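PDB 3ZBH: ESXA from Geobacillus thermodenitrificans, which is a WXG100 (ESAT-6) family protein of undetermined function, probably exported as a helical-hairpin dimer by a type VII secretion system. Local coordinates for residues 9-14 and 85-90; 16-21 and 78-83; 26-31 and 66-71. All coordinates share one frame; numbering follows the deposited sequence. Where two conformers were deposited one is given.

Interaction 1: 9-14 and 85-90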
# COMPACT_ATOMS: atom_id res chain seq x y z
N LEU B 9 28.67 7.40 2.08
CA LEU B 9 27.39 7.68 2.76
C LEU B 9 27.47 8.79 3.79
O LEU B 9 28.49 8.93 4.48
CB LEU B 9 26.82 6.41 3.41
CG LEU B 9 26.49 5.24 2.48
CD1 LEU B 9 26.32 3.95 3.28
CD2 LEU B 9 25.26 5.53 1.63
N THR B 10 26.36 9.54 3.93
CA THR B 10 26.26 10.58 4.96
C THR B 10 25.06 10.36 5.91
O THR B 10 24.07 9.72 5.55
CB THR B 10 26.10 12.00 4.34
OG1 THR B 10 24.81 12.11 3.74
CG2 THR B 10 27.14 12.28 3.31
N PRO B 11 25.14 10.92 7.12
CA PRO B 11 24.02 10.79 8.05
C PRO B 11 22.72 11.39 7.50
O PRO B 11 21.67 10.81 7.71
CB PRO B 11 24.51 11.52 9.31
CG PRO B 11 26.00 11.48 9.23
CD PRO B 11 26.36 11.46 7.76
N GLU B 12 22.79 12.52 6.79
CA GLU B 12 21.57 13.11 6.22
C GLU B 12 20.92 12.24 5.14
O GLU B 12 19.70 12.16 5.06
CB GLU B 12 21.79 14.53 5.68
CG GLU B 12 20.50 15.18 5.13
CD GLU B 12 19.31 15.07 6.09
OE1 GLU B 12 19.49 15.33 7.30
OE2 GLU B 12 18.18 14.73 5.64
N GLU B 13 21.73 11.56 4.33
CA GLU B 13 21.20 10.59 3.38
C GLU B 13 20.42 9.51 4.09
O GLU B 13 19.32 9.16 3.68
CB GLU B 13 22.31 9.95 2.54
CG GLU B 13 22.85 10.89 1.47
CD GLU B 13 24.25 10.54 0.97
OE1 GLU B 13 24.82 9.52 1.38
OE2 GLU B 13 24.79 11.33 0.17
N LEU B 14 21.01 8.95 5.14
CA LEU B 14 20.36 7.88 5.91
C LEU B 14 19.07 8.33 6.58
O LEU B 14 18.09 7.59 6.60
CB LEU B 14 21.32 7.32 6.96
CG LEU B 14 22.17 6.13 6.46
CD1 LEU B 14 23.01 6.49 5.26
CD2 LEU B 14 23.09 5.62 7.56
N ILE B 85 25.05 6.72 14.37
CA ILE B 85 26.37 6.04 14.44
C ILE B 85 27.33 6.61 13.43
O ILE B 85 28.50 6.86 13.75
CB ILE B 85 26.20 4.52 14.27
CG1 ILE B 85 25.68 3.95 15.61
CG2 ILE B 85 27.52 3.86 13.81
CD1 ILE B 85 25.13 2.53 15.55
N LEU B 86 26.83 6.84 12.22
CA LEU B 86 27.66 7.44 11.18
C LEU B 86 28.12 8.88 11.48
O LEU B 86 29.29 9.21 11.28
CB LEU B 86 26.96 7.35 9.82
CG LEU B 86 27.73 7.81 8.57
CD1 LEU B 86 29.02 7.00 8.38
CD2 LEU B 86 26.82 7.60 7.37
N GLU B 87 27.21 9.72 11.95
CA GLU B 87 27.55 11.09 12.37
C GLU B 87 28.64 11.09 13.46
O GLU B 87 29.64 11.87 13.40
CB GLU B 87 26.26 11.78 12.84
CG GLU B 87 26.36 13.21 13.33
CD GLU B 87 24.96 13.76 13.55
OE1 GLU B 87 24.26 13.29 14.46
OE2 GLU B 87 24.52 14.57 12.74
N ASP B 88 28.49 10.18 14.41
CA ASP B 88 29.45 10.03 15.48
C ASP B 88 30.80 9.59 14.95
O ASP B 88 31.82 10.20 15.25
CB ASP B 88 28.93 9.02 16.51
CG ASP B 88 27.85 9.61 17.37
OD1 ASP B 88 27.68 10.84 17.34
OD2 ASP B 88 27.17 8.84 18.09
N THR B 89 30.78 8.55 14.14
CA THR B 89 31.99 8.04 13.50
C THR B 89 32.69 9.16 12.75
O THR B 89 33.89 9.39 12.94
CB THR B 89 31.64 6.89 12.55
OG1 THR B 89 31.01 5.81 13.28
CG2 THR B 89 32.91 6.38 11.82
N ASP B 90 31.95 9.88 11.91
CA ASP B 90 32.55 11.01 11.19
C ASP B 90 33.15 12.11 12.10
O ASP B 90 34.23 12.63 11.79
CB ASP B 90 31.55 11.61 10.18
CG ASP B 90 31.28 10.70 9.00
OD1 ASP B 90 31.99 9.67 8.86
OD2 ASP B 90 30.37 11.02 8.18
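P11 at the start of helix 11-45 faces E87 on the far part of helix 48-95, their CA atoms 5.6 Å apart, so that the first turn of one helix and the turn before it lie against the flank of the other. No hydrogen bond crosses; the join is apolar, made chiefly by L86 and the P11 ring. L86 has CG anti to the backbone N (chi1 -174°), which sends its CD2 branch into the bend of the chain ahead of the first helix. There L86 CD2 lies 3.6 Å from L9 O and close to T10 C. L86 CD2 also meets P11 CD at 3.9 Å, the ring and the leucine side chain crossing nearly at right angles. The same methyl is near L9 CB and, more loosely, L14 CD2. Further round the pyrrolidine, P11 CG rests 3.5 Å from E87 N and 3.6 Å from E87 CB, so the ring presses on both the backbone and the side-chain root of the second helix. The helix that begins here opens with a capping box: T10 OG1 accepts from E13 N at 3.2 Å, and T10 N donates in return to E13 OE1 at 3.0 Å, meeting the oxygen from well above the carboxylate plane (59° out of it). This reciprocal pair closes the first turn, beside the backbone that L86 packs on, at the open end of the antiparallel WXG100 hairpin. The extended E87 side chain ends in a salt bridge with R15, while L9 and L14 also pack on G44 and I45 of the second subunit.

Interaction 2: 16-21 and 78-83. With ACT (acetate ion), chain N; PO4 (phosphate ion), chain J; ACT (acetate ion), chain I.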
# COMPACT_ATOMS: atom_id res chain seq x y z
N GLY B 16 17.17 10.85 5.62
CA GLY B 16 16.25 11.00 4.48
C GLY B 16 15.53 9.70 4.12
O GLY B 16 14.31 9.67 3.92
N VAL B 17 16.30 8.62 4.02
CA VAL B 17 15.73 7.33 3.70
C VAL B 17 14.91 6.78 4.88
O VAL B 17 13.85 6.18 4.66
CB VAL B 17 16.80 6.32 3.23
CG1 VAL B 17 16.13 5.00 2.92
CG2 VAL B 17 17.48 6.87 1.95
N ALA B 18 15.37 7.02 6.10
CA ALA B 18 14.59 6.61 7.28
C ALA B 18 13.21 7.27 7.26
O ALA B 18 12.20 6.63 7.53
CB ALA B 18 15.31 7.01 8.55
N ARG B 19 13.17 8.55 6.91
CA ARG B 19 11.88 9.27 6.86
C ARG B 19 10.95 8.70 5.80
O ARG B 19 9.75 8.61 6.02
CB ARG B 19 12.08 10.77 6.70
CG ARG B 19 12.46 11.47 8.02
CD ARG B 19 12.34 13.00 7.92
NE ARG B 19 13.22 13.54 6.87
CZ ARG B 19 14.51 13.84 7.03
NH1 ARG B 19 15.11 13.67 8.21
NH2 ARG B 19 15.20 14.31 6.01
N GLN B 20 11.49 8.27 4.67
CA GLN B 20 10.69 7.60 3.64
C GLN B 20 10.07 6.32 4.16
O GLN B 20 8.88 6.05 3.93
CB GLN B 20 11.53 7.25 2.43
CG GLN B 20 12.10 8.43 1.67
CD GLN B 20 12.73 7.95 0.40
OE1 GLN B 20 12.08 7.87 -0.64
NE2 GLN B 20 13.99 7.54 0.49
N TYR B 21 10.87 5.50 4.83
CA TYR B 21 10.33 4.28 5.44
C TYR B 21 9.19 4.56 6.45
O TYR B 21 8.14 3.87 6.44
CB TYR B 21 11.45 3.44 6.06
CG TYR B 21 12.11 2.57 5.01
CD1 TYR B 21 11.56 1.35 4.67
CD2 TYR B 21 13.25 3.00 4.32
CE1 TYR B 21 12.13 0.55 3.69
CE2 TYR B 21 13.84 2.20 3.35
CZ TYR B 21 13.27 0.98 3.05
OH TYR B 21 13.81 0.20 2.07
N GLN B 78 15.96 1.59 12.51
CA GLN B 78 17.38 1.15 12.41
C GLN B 78 18.23 2.09 11.54
O GLN B 78 19.43 2.25 11.77
CB GLN B 78 17.46 -0.29 11.88
CG GLN B 78 17.02 -1.37 12.88
CD GLN B 78 17.64 -1.24 14.28
OE1 GLN B 78 17.00 -1.63 15.26
NE2 GLN B 78 18.86 -0.69 14.40
N LEU B 79 17.61 2.69 10.53
CA LEU B 79 18.28 3.73 9.71
C LEU B 79 18.59 5.00 10.48
O LEU B 79 19.65 5.60 10.33
CB LEU B 79 17.45 4.09 8.47
CG LEU B 79 17.51 3.03 7.35
CD1 LEU B 79 16.43 3.26 6.32
CD2 LEU B 79 18.89 3.04 6.70
N HIS B 80 17.65 5.43 11.31
CA HIS B 80 17.93 6.52 12.22
C HIS B 80 19.05 6.16 13.16
O HIS B 80 19.92 6.99 13.41
CB HIS B 80 16.68 6.91 13.02
CG HIS B 80 15.79 7.89 12.30
ND1 HIS B 80 14.51 7.62 12.02
CD2 HIS B 80 16.04 9.16 11.81
CE1 HIS B 80 13.95 8.67 11.40
NE2 HIS B 80 14.88 9.61 11.26
N ASN B 81 19.04 4.94 13.69
CA ASN B 81 20.15 4.51 14.58
C ASN B 81 21.48 4.54 13.84
O ASN B 81 22.49 4.99 14.39
CB ASN B 81 19.93 3.09 15.13
CG ASN B 81 18.82 3.02 16.14
OD1 ASN B 81 18.33 4.04 16.60
ND2 ASN B 81 18.39 1.81 16.46
N SER B 82 21.48 4.04 12.60
CA SER B 82 22.72 3.98 11.81
C SER B 82 23.19 5.38 11.46
O SER B 82 24.35 5.63 11.38
CB SER B 82 22.54 3.20 10.49
OG SER B 82 22.52 1.82 10.71
N ALA B 83 22.26 6.30 11.21
CA ALA B 83 22.63 7.65 10.87
C ALA B 83 23.35 8.33 12.06
O ALA B 83 24.35 9.02 11.87
CB ALA B 83 21.41 8.45 10.40
C ACT N . 14.92 12.79 11.82
O ACT N . 16.10 12.82 12.24
OXT ACT N . 14.65 12.47 10.63
CH3 ACT N . 13.80 13.14 12.75
P PO4 J . 14.98 6.43 -2.71
O1 PO4 J . 15.09 5.88 -1.30
O2 PO4 J . 15.87 5.64 -3.64
O3 PO4 J . 15.46 7.87 -2.69
O4 PO4 J . 13.55 6.33 -3.20
C ACT I . 13.29 -3.36 2.23
O ACT I . 13.87 -4.24 1.56
OXT ACT I . 12.98 -2.25 1.72
CH3 ACT I . 12.94 -3.67 3.67
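A18 and L79 meet at the closest point of the two backbones, A18 CB lying 3.6 Å from L79 CB, and the small alanine lets the helix axes approach to 8.5 Å at an antiparallel angle of 167°. The same methyl forms a CH-pi contact with H80, A18 CB sitting 3.6 Å from the ring centroid and only 11° off the ring normal. From L79, CD1 reaches across to V17 CG1 and to Y21 CD2, each at 3.8 Å; both approaches are oblique, and V17 CG1 itself lies at the edge of the tyrosine ring. In the next shell, bound ions, probably from the crystallisation liquor, take up the polar ends. One acetate oxygen, OXT, is gripped by two donors: R19 NH1 at 2.7 Å and H80 NE2 at 2.9 Å, the latter meeting it at the ring edge, in plane. In the crystal the acetate bridges the two helices and may help hold the imidazole over A18. R19 bends at chi3 (-59°) to bring its guanidinium there. Y21 OH donates a hydrogen bond to OXT of a second acetate, and Q20 NE2 donates to a phosphate oxygen. Within the hairpin, Y21 also leans on L72 and V75 of helix 48-95, and the second subunit closes over this part of the pair, its W46 packing on L79 and hydrogen-bonding to S82, and its T41 lying on V17.

Interaction 3: 26-31 and 66-71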
# COMPACT_ATOMS: atom_id res chain seq x y z
N SER B 26 3.15 4.77 7.41
CA SER B 26 1.88 5.52 7.61
C SER B 26 0.92 5.37 6.47
O SER B 26 -0.28 5.15 6.69
CB SER B 26 2.14 7.02 7.82
OG SER B 26 3.06 7.19 8.88
N ASN B 27 1.42 5.51 5.24
CA ASN B 27 0.61 5.25 4.07
C ASN B 27 -0.03 3.87 4.02
O ASN B 27 -1.17 3.75 3.57
CB ASN B 27 1.40 5.50 2.77
CG ASN B 27 1.83 6.95 2.61
OD1 ASN B 27 1.20 7.85 3.14
ND2 ASN B 27 2.92 7.17 1.91
N VAL B 28 0.68 2.82 4.48
CA VAL B 28 0.12 1.47 4.57
C VAL B 28 -1.06 1.38 5.55
O VAL B 28 -2.12 0.85 5.19
CB VAL B 28 1.20 0.36 4.89
CG1 VAL B 28 0.56 -1.00 5.22
CG2 VAL B 28 2.14 0.22 3.72
N THR B 29 -0.89 1.88 6.79
CA THR B 29 -1.99 1.76 7.75
C THR B 29 -3.18 2.66 7.40
O THR B 29 -4.34 2.25 7.55
CB THR B 29 -1.55 1.96 9.23
OG1 THR B 29 -0.84 3.18 9.34
CG2 THR B 29 -0.67 0.76 9.70
N GLU B 30 -2.90 3.85 6.85
CA GLU B 30 -3.96 4.72 6.35
C GLU B 30 -4.76 4.03 5.24
O GLU B 30 -6.00 4.06 5.23
CB GLU B 30 -3.41 6.08 5.93
CG GLU B 30 -2.93 6.85 7.16
CD GLU B 30 -2.11 8.06 6.80
OE1 GLU B 30 -2.12 8.44 5.62
OE2 GLU B 30 -1.47 8.64 7.70
N LEU B 31 -4.05 3.38 4.33
CA LEU B 31 -4.70 2.64 3.26
C LEU B 31 -5.55 1.49 3.80
O LEU B 31 -6.70 1.31 3.40
CB LEU B 31 -3.64 2.11 2.28
CG LEU B 31 -4.03 1.09 1.21
CD1 LEU B 31 -4.90 1.71 0.12
CD2 LEU B 31 -2.73 0.55 0.62
N GLU B 66 -0.22 -5.39 7.43
CA GLU B 66 0.20 -4.99 8.79
C GLU B 66 1.65 -5.40 9.00
O GLU B 66 2.40 -4.70 9.63
CB GLU B 66 -0.70 -5.62 9.86
CG GLU B 66 -2.17 -5.16 9.79
CD GLU B 66 -2.36 -3.64 9.81
OE1 GLU B 66 -1.51 -2.90 10.36
OE2 GLU B 66 -3.37 -3.15 9.25
N LYS B 67 2.04 -6.54 8.43
CA LYS B 67 3.45 -6.95 8.53
C LYS B 67 4.36 -5.98 7.79
O LYS B 67 5.47 -5.72 8.21
CB LYS B 67 3.63 -8.37 7.98
CG LYS B 67 3.19 -9.48 8.92
CD LYS B 67 3.02 -10.77 8.13
CE LYS B 67 2.29 -11.87 8.89
NZ LYS B 67 3.20 -12.49 9.89
N MET B 68 3.91 -5.47 6.66
CA MET B 68 4.71 -4.50 5.92
C MET B 68 4.87 -3.23 6.75
O MET B 68 5.93 -2.64 6.81
CB MET B 68 4.06 -4.18 4.57
CG MET B 68 4.89 -3.22 3.73
SD MET B 68 6.37 -4.00 3.05
CE MET B 68 5.64 -4.81 1.62
N ALA B 69 3.77 -2.78 7.36
CA ALA B 69 3.85 -1.57 8.18
C ALA B 69 4.85 -1.76 9.34
O ALA B 69 5.65 -0.86 9.62
CB ALA B 69 2.45 -1.17 8.66
N VAL B 70 4.86 -2.92 9.98
CA VAL B 70 5.84 -3.17 11.05
C VAL B 70 7.25 -3.13 10.46
O VAL B 70 8.15 -2.45 10.98
CB VAL B 70 5.60 -4.54 11.72
CG1 VAL B 70 6.78 -4.93 12.60
CG2 VAL B 70 4.31 -4.52 12.55
N LEU B 71 7.45 -3.86 9.36
CA LEU B 71 8.79 -3.91 8.72
C LEU B 71 9.34 -2.53 8.38
O LEU B 71 10.48 -2.22 8.71
CB LEU B 71 8.70 -4.72 7.42
CG LEU B 71 9.93 -4.69 6.49
CD1 LEU B 71 11.06 -5.36 7.23
CD2 LEU B 71 9.56 -5.45 5.22
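V28 and T29 share one apolar partner, A69, whose CB lies 3.9 Å from V28 CG1 and 3.8 Å from T29 CG2. The alanine methyl thus meets both of these neighbouring branched side chains. V28 sets CG1 anti to its backbone N (chi1 170°), directing that methyl at A69, while its other branch, V28 CG2, makes a looser approach to M68 CG at 4.4 Å. M68 starts toward the partner helix, but its chain then turns away. The polar component is slight, with no hydrogen bond between 26-31 and 66-71. E66 folds back at chi2 (-54°) and brings OE1 to 3.8 Å from T29 CG2, a van der Waals approach in which the two side chains cross nearly at right angles. The other carboxylate oxygen, OE2, has a long, weak ion pair with R62. The segment axes approach to 8.9 Å and cross at -156°, an antiparallel pairing within the helical hairpin. S25 OG on helix 11-45 adds a hydrogen bond with the backbone oxygen of A69, V28 also packs on F65 of helix 48-95, and the helices of the second subunit lie alongside: its L31 meets V28 and its F65 meets M68.

All three interactions join helix 11-45 to helix 48-95, nested along the chain with interaction 1 outermost and interaction 3 nearest the turn of the hairpin. Interactions 1 and 2 adjoin: their centres are 10 Å apart, L14 CB packs 3.6 Å from A83 CB, and the E12 OE2 to R19 NH2 salt bridge (3.0 Å) ties the two together. Interaction 3 is separate, its centre about 16 Å from that of interaction 2 and about 27 Å from that of interaction 1. Each also touches the second subunit, so the contacts holding the hairpin shut adjoin the dimer interface too. The two acetates and the phosphate hydrogen-bonded by Y21, R19, H80 and Q20 lie at interaction 2 and probably come from the crystallisation liquor.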